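PDB 6K10: aldehyde dehydrogenase from Staphylococcus aureus, which oxidises the aldehyde 4,4'-diaponeurosporen-4-al to 4,4'-diaponeurosporenoic acid with NAD+, a step in the biosynthesis of the carotenoid virulence factor staphyloxanthin. Local coordinates for residues R159-T164 against I170-G175. The protein carries 1 engineered substitution. Sequence-based numbering, arbitrary orientation.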
loop_
_atom_site.group_PDB
_atom_site.type_symbol
_atom_site.label_atom_id
_atom_site.label_comp_id
_atom_site.label_asym_id
_atom_site.label_seq_id
_atom_site.Cartn_x
_atom_site.Cartn_y
_atom_site.Cartn_z
ATOM N N ARG A 159 -7.108 28.089 -12.135
ATOM C CA ARG A 159 -7.020 28.715 -13.453
ATOM C C ARG A 159 -6.174 27.873 -14.398
ATOM O O ARG A 159 -6.598 27.542 -15.511
ATOM C CB ARG A 159 -6.423 30.117 -13.325
ATOM C CG ARG A 159 -7.371 31.182 -12.805
ATOM C CD ARG A 159 -6.875 32.572 -13.191
ATOM N NE ARG A 159 -6.059 33.187 -12.146
ATOM C CZ ARG A 159 -4.798 33.577 -12.310
ATOM N NH1 ARG A 159 -4.136 34.130 -11.303
ATOM N NH2 ARG A 159 -4.194 33.412 -13.479
ATOM N N LEU A 160 -4.964 27.526 -13.957
ATOM C CA LEU A 160 -4.048 26.726 -14.761
ATOM C C LEU A 160 -4.708 25.442 -15.244
ATOM O O LEU A 160 -4.664 25.110 -16.435
ATOM C CB LEU A 160 -2.797 26.424 -13.930
ATOM C CG LEU A 160 -1.605 25.745 -14.593
ATOM C CD1 LEU A 160 -1.722 24.222 -14.660
ATOM C CD2 LEU A 160 -1.557 26.333 -15.960
ATOM N N ILE A 161 -5.330 24.706 -14.325
ATOM C CA ILE A 161 -5.920 23.417 -14.670
ATOM C C ILE A 161 -7.089 23.601 -15.629
ATOM O O ILE A 161 -7.183 22.920 -16.656
ATOM C CB ILE A 161 -6.349 22.671 -13.394
ATOM C CG1 ILE A 161 -5.117 22.230 -12.596
ATOM C CG2 ILE A 161 -7.247 21.496 -13.739
ATOM C CD1 ILE A 161 -4.256 21.209 -13.310
ATOM N N ASN A 162 -7.996 24.529 -15.309
ATOM C CA ASN A 162 -9.213 24.681 -16.103
ATOM C C ASN A 162 -8.921 25.164 -17.518
ATOM O O ASN A 162 -9.658 24.827 -18.452
ATOM C CB ASN A 162 -10.181 25.641 -15.411
ATOM C CG ASN A 162 -10.883 25.007 -14.229
ATOM O OD1 ASN A 162 -11.434 25.701 -13.375
ATOM N ND2 ASN A 162 -10.872 23.679 -14.175
ATOM N N GLU A 163 -7.872 25.956 -17.701
ATOM C CA GLU A 163 -7.545 26.450 -19.029
ATOM C C GLU A 163 -6.663 25.484 -19.810
ATOM O O GLU A 163 -6.380 25.740 -20.986
ATOM C CB GLU A 163 -6.884 27.828 -18.917
ATOM C CG GLU A 163 -7.797 28.833 -18.217
ATOM C CD GLU A 163 -7.412 30.278 -18.452
ATOM O OE1 GLU A 163 -7.061 30.631 -19.597
ATOM O OE2 GLU A 163 -7.482 31.066 -17.485
ATOM N N THR A 164 -6.259 24.370 -19.199
ATOM C CA THR A 164 -5.423 23.365 -19.846
ATOM C C THR A 164 -6.135 22.043 -20.094
ATOM O O THR A 164 -5.930 21.432 -21.145
ATOM C CB THR A 164 -4.163 23.108 -19.008
ATOM O OG1 THR A 164 -3.541 24.357 -18.681
ATOM C CG2 THR A 164 -3.172 22.251 -19.779
ATOM N N ILE A 170 -9.257 16.449 -15.333
ATOM C CA ILE A 170 -8.678 16.989 -14.109
ATOM C C ILE A 170 -9.474 18.227 -13.725
ATOM O O ILE A 170 -9.686 19.115 -14.558
ATOM C CB ILE A 170 -7.185 17.338 -14.273
ATOM C CG1 ILE A 170 -6.377 16.106 -14.683
ATOM C CG2 ILE A 170 -6.631 17.913 -12.980
ATOM C CD1 ILE A 170 -4.962 16.427 -15.113
ATOM N N GLU A 171 -9.917 18.282 -12.472
ATOM C CA GLU A 171 -10.716 19.393 -11.977
ATOM C C GLU A 171 -10.196 19.811 -10.610
ATOM O O GLU A 171 -9.694 18.986 -9.843
ATOM C CB GLU A 171 -12.206 19.018 -11.898
ATOM C CG GLU A 171 -13.127 20.066 -11.267
ATOM C CD GLU A 171 -13.172 21.380 -12.035
ATOM O OE1 GLU A 171 -14.220 21.664 -12.652
ATOM O OE2 GLU A 171 -12.182 22.141 -12.001
ATOM N N VAL A 172 -10.315 21.105 -10.317
ATOM C CA VAL A 172 -9.899 21.680 -9.044
ATOM C C VAL A 172 -11.135 22.172 -8.305
ATOM O O VAL A 172 -11.947 22.916 -8.869
ATOM C CB VAL A 172 -8.892 22.825 -9.244
ATOM C CG1 VAL A 172 -8.595 23.502 -7.917
ATOM C CG2 VAL A 172 -7.619 22.300 -9.880
ATOM N N ILE A 173 -11.269 21.767 -7.045
ATOM C CA ILE A 173 -12.394 22.147 -6.195
ATOM C C ILE A 173 -11.861 23.039 -5.083
ATOM O O ILE A 173 -11.125 22.576 -4.205
ATOM C CB ILE A 173 -13.107 20.922 -5.610
ATOM C CG1 ILE A 173 -13.551 19.974 -6.723
ATOM C CG2 ILE A 173 -14.284 21.358 -4.753
ATOM C CD1 ILE A 173 -14.688 20.506 -7.542
ATOM N N GLU A 174 -12.249 24.310 -5.101
ATOM C CA GLU A 174 -11.875 25.241 -4.047
ATOM C C GLU A 174 -12.853 25.152 -2.881
ATOM O O GLU A 174 -14.050 24.919 -3.065
ATOM C CB GLU A 174 -11.838 26.676 -4.572
ATOM C CG GLU A 174 -10.629 27.003 -5.426
ATOM C CD GLU A 174 -10.833 28.262 -6.245
ATOM O OE1 GLU A 174 -11.999 28.667 -6.431
ATOM O OE2 GLU A 174 -9.829 28.848 -6.699
ATOM N N GLY A 175 -12.333 25.347 -1.678
ATOM C CA GLY A 175 -13.173 25.341 -0.500
ATOM C C GLY A 175 -12.386 24.940 0.733
ATOM O O GLY A 175 -11.164 24.803 0.701
HETATM O O HOH W 1 -10.328 21.379 -15.856
#
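I161 of helix 151-164 divides its branches between two residues of strand 170-172. Its CG2, anti to the backbone N, meets I170 CG2 at 3.7 Å and comes within 3.5 Å of I170 O. Its CG1 packs against V172 CG2, also at 3.7 Å; the I161 side chain crosses those of I170 and V172 at about a right angle. Beside this apolar patch, N162 ND2 gives E171 OE2 an almost straight hydrogen bond of 3.0 Å. The acceptor lies in the amide plane, but the donor reaches OE2 on its syn side, 32° out of the carboxylate plane; the two planes stand 83° apart. The chain of E171 starts away from the helix and bends back at chi2 (62°), which brings OE2 to N162; OE2 also accepts from the backbone N of V172 (2.7 Å) on its anti lone pair. A water links N162 ND2 to I170 O. One helical turn before N162, K158 forms a salt bridge with E171 OE2, which would favour the charged carboxylate, and hydrogen-bonds N162 OD1 and V172 O. I170 and V172 also touch I144 of the parallel strand 141-145. The contact joins helix and second strand of a beta-alpha-beta crossover in the Rossmann-like domain of the aldehyde dehydrogenase fold.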